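Local coordinates for PTS system, IIA component (Streptococcus pneumoniae serotype 4, PDB 5T3U), which probably relays phosphate as the mannose-type IIA component of a sugar phosphotransferase system associated with the fucose utilization operon, at residues A[50-62]-A[80-92]. Residues are numbered along the deposited sequence; the frame is centred on the assembly and turned at random.
Sequences IVEFEHYFKNQVD and GSPNNVALSRFLN
The ring of F90 reaches among V61, D62, K58 and F57 as a knob into a hole. V61 CG1 lies over one face, 3.8 Å from the ring centroid, in a CH-pi contact. The edge of the ring meets D62 OD1, K58 O and F57 CE2. F57 is the reciprocal knob, set among P82, V85, A86 and F90. Its CZ comes to 3.4 Å from A86 CB. CG of F57 is anti to its N (chi1 -174°), which sends the ring toward the other helix. F57 and V85 run past each other in opposite directions, with V85 CG1 3.8 Å from F57 CD2. F53 crosses P82 at about a right angle and turns its ring edge to P82 CA. Helices 50-65 and 81-90 pack side by side on one face of the parallel 2-1-3-4 sheet of this EIIA-man domain. The segments 50-62 and 81-90 cross at -58°. Beneath them, F57 and V61 both rest on L12 of strand 7-16. Toward solvent, R89 NH2 forms a nearly straight (165°) salt bridge with E54 OE2 at 2.7 Å, from above the carboxylate plane. K58 CD lies over the guanidinium centre. K58 NZ makes a salt bridge with D62 OD2 at 2.8 Å, using the syn lone pair of OD2.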
loop_
_atom_site.group_PDB
_atom_site.type_symbol
_atom_site.label_atom_id
_atom_site.label_comp_id
_atom_site.label_asym_id
_atom_site.label_seq_id
_atom_site.Cartn_x
_atom_site.Cartn_y
_atom_site.Cartn_z
ATOM N N ILE A 50 11.436 19.048 -3.183
ATOM C CA ILE A 50 10.012 19.316 -3.305
ATOM C C ILE A 50 9.673 20.447 -4.286
ATOM O O ILE A 50 8.489 20.663 -4.590
ATOM C CB ILE A 50 9.314 19.597 -1.929
ATOM C CG1 ILE A 50 9.991 20.764 -1.207
ATOM C CG2 ILE A 50 9.322 18.321 -1.040
ATOM C CD1 ILE A 50 9.315 21.184 0.063
ATOM N N VAL A 51 10.697 21.148 -4.784
ATOM C CA VAL A 51 10.468 22.290 -5.686
ATOM C C VAL A 51 10.187 21.742 -7.066
ATOM O O VAL A 51 9.167 22.102 -7.668
ATOM C CB VAL A 51 11.642 23.340 -5.653
ATOM C CG1 VAL A 51 11.542 24.339 -6.829
ATOM C CG2 VAL A 51 11.679 24.044 -4.304
ATOM N N GLU A 52 11.043 20.837 -7.556
ATOM C CA GLU A 52 10.776 20.159 -8.838
ATOM C C GLU A 52 9.539 19.239 -8.756
ATOM O O GLU A 52 8.697 19.232 -9.653
ATOM C CB GLU A 52 12.009 19.396 -9.347
ATOM C CG GLU A 52 12.349 18.099 -8.572
ATOM C CD GLU A 52 13.820 17.642 -8.702
ATOM O OE1 GLU A 52 14.522 17.485 -7.661
ATOM O OE2 GLU A 52 14.282 17.441 -9.847
ATOM N N PHE A 53 9.424 18.486 -7.664
ATOM C CA PHE A 53 8.327 17.530 -7.475
ATOM C C PHE A 53 6.936 18.211 -7.530
ATOM O O PHE A 53 5.997 17.741 -8.184
ATOM C CB PHE A 53 8.536 16.785 -6.145
ATOM C CG PHE A 53 7.341 15.980 -5.696
ATOM C CD1 PHE A 53 6.476 16.486 -4.732
ATOM C CD2 PHE A 53 7.070 14.732 -6.257
ATOM C CE1 PHE A 53 5.358 15.758 -4.330
ATOM C CE2 PHE A 53 5.960 13.975 -5.842
ATOM C CZ PHE A 53 5.103 14.481 -4.883
ATOM N N GLU A 54 6.829 19.314 -6.800
ATOM C CA GLU A 54 5.646 20.153 -6.707
ATOM C C GLU A 54 4.976 20.458 -8.061
ATOM O O GLU A 54 3.757 20.344 -8.209
ATOM C CB GLU A 54 6.131 21.438 -6.053
ATOM C CG GLU A 54 5.156 22.429 -5.727
ATOM C CD GLU A 54 4.824 23.317 -6.898
ATOM O OE1 GLU A 54 5.709 24.026 -7.480
ATOM O OE2 GLU A 54 3.636 23.282 -7.202
ATOM N N HIS A 55 5.745 20.865 -9.060
ATOM C CA HIS A 55 5.077 21.226 -10.294
ATOM C C HIS A 55 4.769 20.045 -11.200
ATOM O O HIS A 55 3.790 20.078 -11.937
ATOM C CB HIS A 55 5.706 22.434 -11.011
ATOM C CG HIS A 55 7.174 22.315 -11.233
ATOM N ND1 HIS A 55 7.721 21.373 -12.084
ATOM C CD2 HIS A 55 8.211 23.056 -10.766
ATOM C CE1 HIS A 55 9.041 21.507 -12.090
ATOM N NE2 HIS A 55 9.361 22.523 -11.304
ATOM N N TYR A 56 5.561 18.981 -11.082
ATOM C CA TYR A 56 5.241 17.703 -11.713
ATOM C C TYR A 56 3.911 17.213 -11.223
ATOM O O TYR A 56 3.069 16.794 -12.023
ATOM C CB TYR A 56 6.251 16.619 -11.341
ATOM C CG TYR A 56 7.606 16.718 -11.965
ATOM C CD1 TYR A 56 7.795 17.276 -13.239
ATOM C CD2 TYR A 56 8.720 16.205 -11.287
ATOM C CE1 TYR A 56 9.099 17.341 -13.813
ATOM C CE2 TYR A 56 9.991 16.257 -11.835
ATOM C CZ TYR A 56 10.181 16.822 -13.090
ATOM O OH TYR A 56 11.464 16.844 -13.593
ATOM N N PHE A 57 3.748 17.258 -9.897
ATOM C CA PHE A 57 2.497 16.915 -9.224
ATOM C C PHE A 57 1.304 17.731 -9.727
ATOM O O PHE A 57 0.265 17.177 -10.093
ATOM C CB PHE A 57 2.620 17.049 -7.688
ATOM C CG PHE A 57 1.400 16.559 -6.963
ATOM C CD1 PHE A 57 1.333 15.261 -6.491
ATOM C CD2 PHE A 57 0.293 17.375 -6.811
ATOM C CE1 PHE A 57 0.168 14.784 -5.862
ATOM C CE2 PHE A 57 -0.861 16.918 -6.194
ATOM C CZ PHE A 57 -0.915 15.602 -5.721
ATOM N N LYS A 58 1.454 19.060 -9.709
ATOM C CA LYS A 58 0.416 19.962 -10.174
ATOM C C LYS A 58 0.031 19.617 -11.602
ATOM O O LYS A 58 -1.143 19.497 -11.912
ATOM C CB LYS A 58 0.869 21.429 -10.052
ATOM C CG LYS A 58 -0.142 22.471 -10.596
ATOM C CD LYS A 58 0.488 23.894 -10.609
ATOM C CE LYS A 58 -0.552 25.001 -10.899
ATOM N NZ LYS A 58 -1.289 24.746 -12.194
ATOM N N ASN A 59 1.028 19.449 -12.458
ATOM C CA ASN A 59 0.820 19.076 -13.861
ATOM C C ASN A 59 0.088 17.757 -14.066
ATOM O O ASN A 59 -0.761 17.661 -14.949
ATOM C CB ASN A 59 2.176 19.051 -14.611
ATOM C CG ASN A 59 2.684 20.450 -14.966
ATOM O OD1 ASN A 59 1.957 21.447 -14.855
ATOM N ND2 ASN A 59 3.940 20.529 -15.403
ATOM N N GLN A 60 0.406 16.733 -13.267
ATOM C CA GLN A 60 -0.330 15.443 -13.338
ATOM C C GLN A 60 -1.814 15.612 -13.017
ATOM O O GLN A 60 -2.669 15.034 -13.714
ATOM C CB GLN A 60 0.267 14.369 -12.397
ATOM C CG GLN A 60 1.715 14.006 -12.652
ATOM C CD GLN A 60 1.886 13.134 -13.867
ATOM O OE1 GLN A 60 1.706 13.589 -15.003
ATOM N NE2 GLN A 60 2.252 11.849 -13.641
ATOM N N VAL A 61 -2.138 16.384 -11.978
ATOM C CA VAL A 61 -3.555 16.562 -11.614
ATOM C C VAL A 61 -4.301 17.385 -12.688
ATOM O O VAL A 61 -5.397 17.001 -13.118
ATOM C CB VAL A 61 -3.773 17.181 -10.221
ATOM C CG1 VAL A 61 -5.266 17.459 -9.981
ATOM C CG2 VAL A 61 -3.245 16.279 -9.100
ATOM N N ASP A 62 -3.694 18.499 -13.123
ATOM C CA ASP A 62 -4.270 19.363 -14.165
ATOM C C ASP A 62 -4.555 18.585 -15.442
ATOM O O ASP A 62 -5.647 18.675 -16.007
ATOM C CB ASP A 62 -3.313 20.523 -14.498
ATOM C CG ASP A 62 -3.208 21.547 -13.383
ATOM O OD1 ASP A 62 -4.086 21.584 -12.491
ATOM O OD2 ASP A 62 -2.250 22.355 -13.409
ATOM N N GLY A 80 3.406 13.260 4.722
ATOM C CA GLY A 80 4.387 13.077 3.643
ATOM C C GLY A 80 4.325 14.252 2.655
ATOM O O GLY A 80 3.344 14.998 2.648
ATOM N N SER A 81 5.354 14.410 1.823
ATOM C CA SER A 81 5.412 15.550 0.897
ATOM C C SER A 81 4.347 15.448 -0.214
ATOM O O SER A 81 3.715 16.460 -0.511
ATOM C CB SER A 81 6.806 15.744 0.290
ATOM O OG SER A 81 7.776 16.055 1.287
ATOM N N PRO A 82 4.120 14.240 -0.807
ATOM C CA PRO A 82 3.001 14.154 -1.762
ATOM C C PRO A 82 1.686 14.656 -1.159
ATOM O O PRO A 82 0.957 15.445 -1.805
ATOM C CB PRO A 82 2.918 12.638 -2.091
ATOM C CG PRO A 82 4.361 12.168 -1.915
ATOM C CD PRO A 82 4.837 12.942 -0.698
ATOM N N ASN A 83 1.377 14.234 0.063
ATOM C CA ASN A 83 0.137 14.717 0.672
ATOM C C ASN A 83 0.173 16.214 0.968
ATOM O O ASN A 83 -0.837 16.872 0.793
ATOM C CB ASN A 83 -0.213 13.995 1.955
ATOM C CG ASN A 83 -1.689 14.070 2.261
ATOM O OD1 ASN A 83 -2.121 14.792 3.156
ATOM N ND2 ASN A 83 -2.475 13.350 1.500
ATOM N N ASN A 84 1.318 16.731 1.452
ATOM C CA ASN A 84 1.426 18.168 1.768
ATOM C C ASN A 84 1.166 19.037 0.528
ATOM O O ASN A 84 0.422 20.024 0.582
ATOM C CB ASN A 84 2.800 18.517 2.347
ATOM C CG ASN A 84 3.001 18.002 3.768
ATOM O OD1 ASN A 84 2.045 17.767 4.526
ATOM N ND2 ASN A 84 4.263 17.841 4.138
ATOM N N VAL A 85 1.799 18.652 -0.574
ATOM C CA VAL A 85 1.666 19.323 -1.851
ATOM C C VAL A 85 0.223 19.255 -2.386
ATOM O O VAL A 85 -0.356 20.289 -2.785
ATOM C CB VAL A 85 2.713 18.772 -2.860
ATOM C CG1 VAL A 85 2.429 19.214 -4.273
ATOM C CG2 VAL A 85 4.126 19.211 -2.469
ATOM N N ALA A 86 -0.372 18.061 -2.374
ATOM C CA ALA A 86 -1.741 17.892 -2.861
ATOM C C ALA A 86 -2.716 18.832 -2.136
ATOM O O ALA A 86 -3.556 19.501 -2.770
ATOM C CB ALA A 86 -2.193 16.454 -2.702
ATOM N N LEU A 87 -2.639 18.836 -0.808
ATOM C CA LEU A 87 -3.560 19.607 -0.004
ATOM C C LEU A 87 -3.373 21.122 -0.240
ATOM O O LEU A 87 -4.355 21.849 -0.381
ATOM C CB LEU A 87 -3.405 19.272 1.486
ATOM C CG LEU A 87 -4.440 19.919 2.420
ATOM C CD1 LEU A 87 -5.850 19.429 2.168
ATOM C CD2 LEU A 87 -4.071 19.682 3.890
ATOM N N SER A 88 -2.125 21.581 -0.307
ATOM C CA SER A 88 -1.901 23.007 -0.483
ATOM C C SER A 88 -2.318 23.454 -1.875
ATOM O O SER A 88 -2.999 24.469 -2.014
ATOM C CB SER A 88 -0.465 23.410 -0.139
ATOM O OG SER A 88 -0.398 23.843 1.216
ATOM N N ARG A 89 -1.949 22.666 -2.893
ATOM C CA ARG A 89 -2.204 23.051 -4.265
ATOM C C ARG A 89 -3.689 22.994 -4.634
ATOM O O ARG A 89 -4.180 23.872 -5.357
ATOM C CB ARG A 89 -1.319 22.249 -5.238
ATOM C CG ARG A 89 -1.511 22.607 -6.701
ATOM C CD ARG A 89 -1.187 24.090 -6.979
ATOM N NE ARG A 89 0.250 24.322 -7.035
ATOM C CZ ARG A 89 0.821 25.468 -7.403
ATOM N NH1 ARG A 89 0.073 26.535 -7.726
ATOM N NH2 ARG A 89 2.143 25.554 -7.445
ATOM N N PHE A 90 -4.414 22.003 -4.116
ATOM C CA PHE A 90 -5.815 21.787 -4.503
ATOM C C PHE A 90 -6.819 21.905 -3.368
ATOM O O PHE A 90 -7.929 21.379 -3.464
ATOM C CB PHE A 90 -5.949 20.450 -5.262
ATOM C CG PHE A 90 -5.113 20.407 -6.535
ATOM C CD1 PHE A 90 -5.506 21.132 -7.666
ATOM C CD2 PHE A 90 -3.922 19.703 -6.578
ATOM C CE1 PHE A 90 -4.739 21.125 -8.834
ATOM C CE2 PHE A 90 -3.136 19.688 -7.737
ATOM C CZ PHE A 90 -3.552 20.400 -8.868
ATOM N N LEU A 91 -6.432 22.635 -2.316
ATOM C CA LEU A 91 -7.209 22.764 -1.086
ATOM C C LEU A 91 -8.705 22.943 -1.297
ATOM O O LEU A 91 -9.499 22.213 -0.708
ATOM C CB LEU A 91 -6.682 23.921 -0.220
ATOM C CG LEU A 91 -7.393 24.133 1.124
ATOM C CD1 LEU A 91 -7.256 22.894 2.043
ATOM C CD2 LEU A 91 -6.891 25.399 1.809
ATOM N N ASN A 92 -9.084 23.932 -2.118
ATOM C CA ASN A 92 -10.482 24.277 -2.297
ATOM C C ASN A 92 -11.037 23.864 -3.659
ATOM O O ASN A 92 -12.169 24.239 -3.995
ATOM C CB ASN A 92 -10.727 25.780 -2.048
ATOM C CG ASN A 92 -10.471 26.203 -0.593
ATOM O OD1 ASN A 92 -9.836 27.235 -0.337
ATOM N ND2 ASN A 92 -10.949 25.422 0.343
#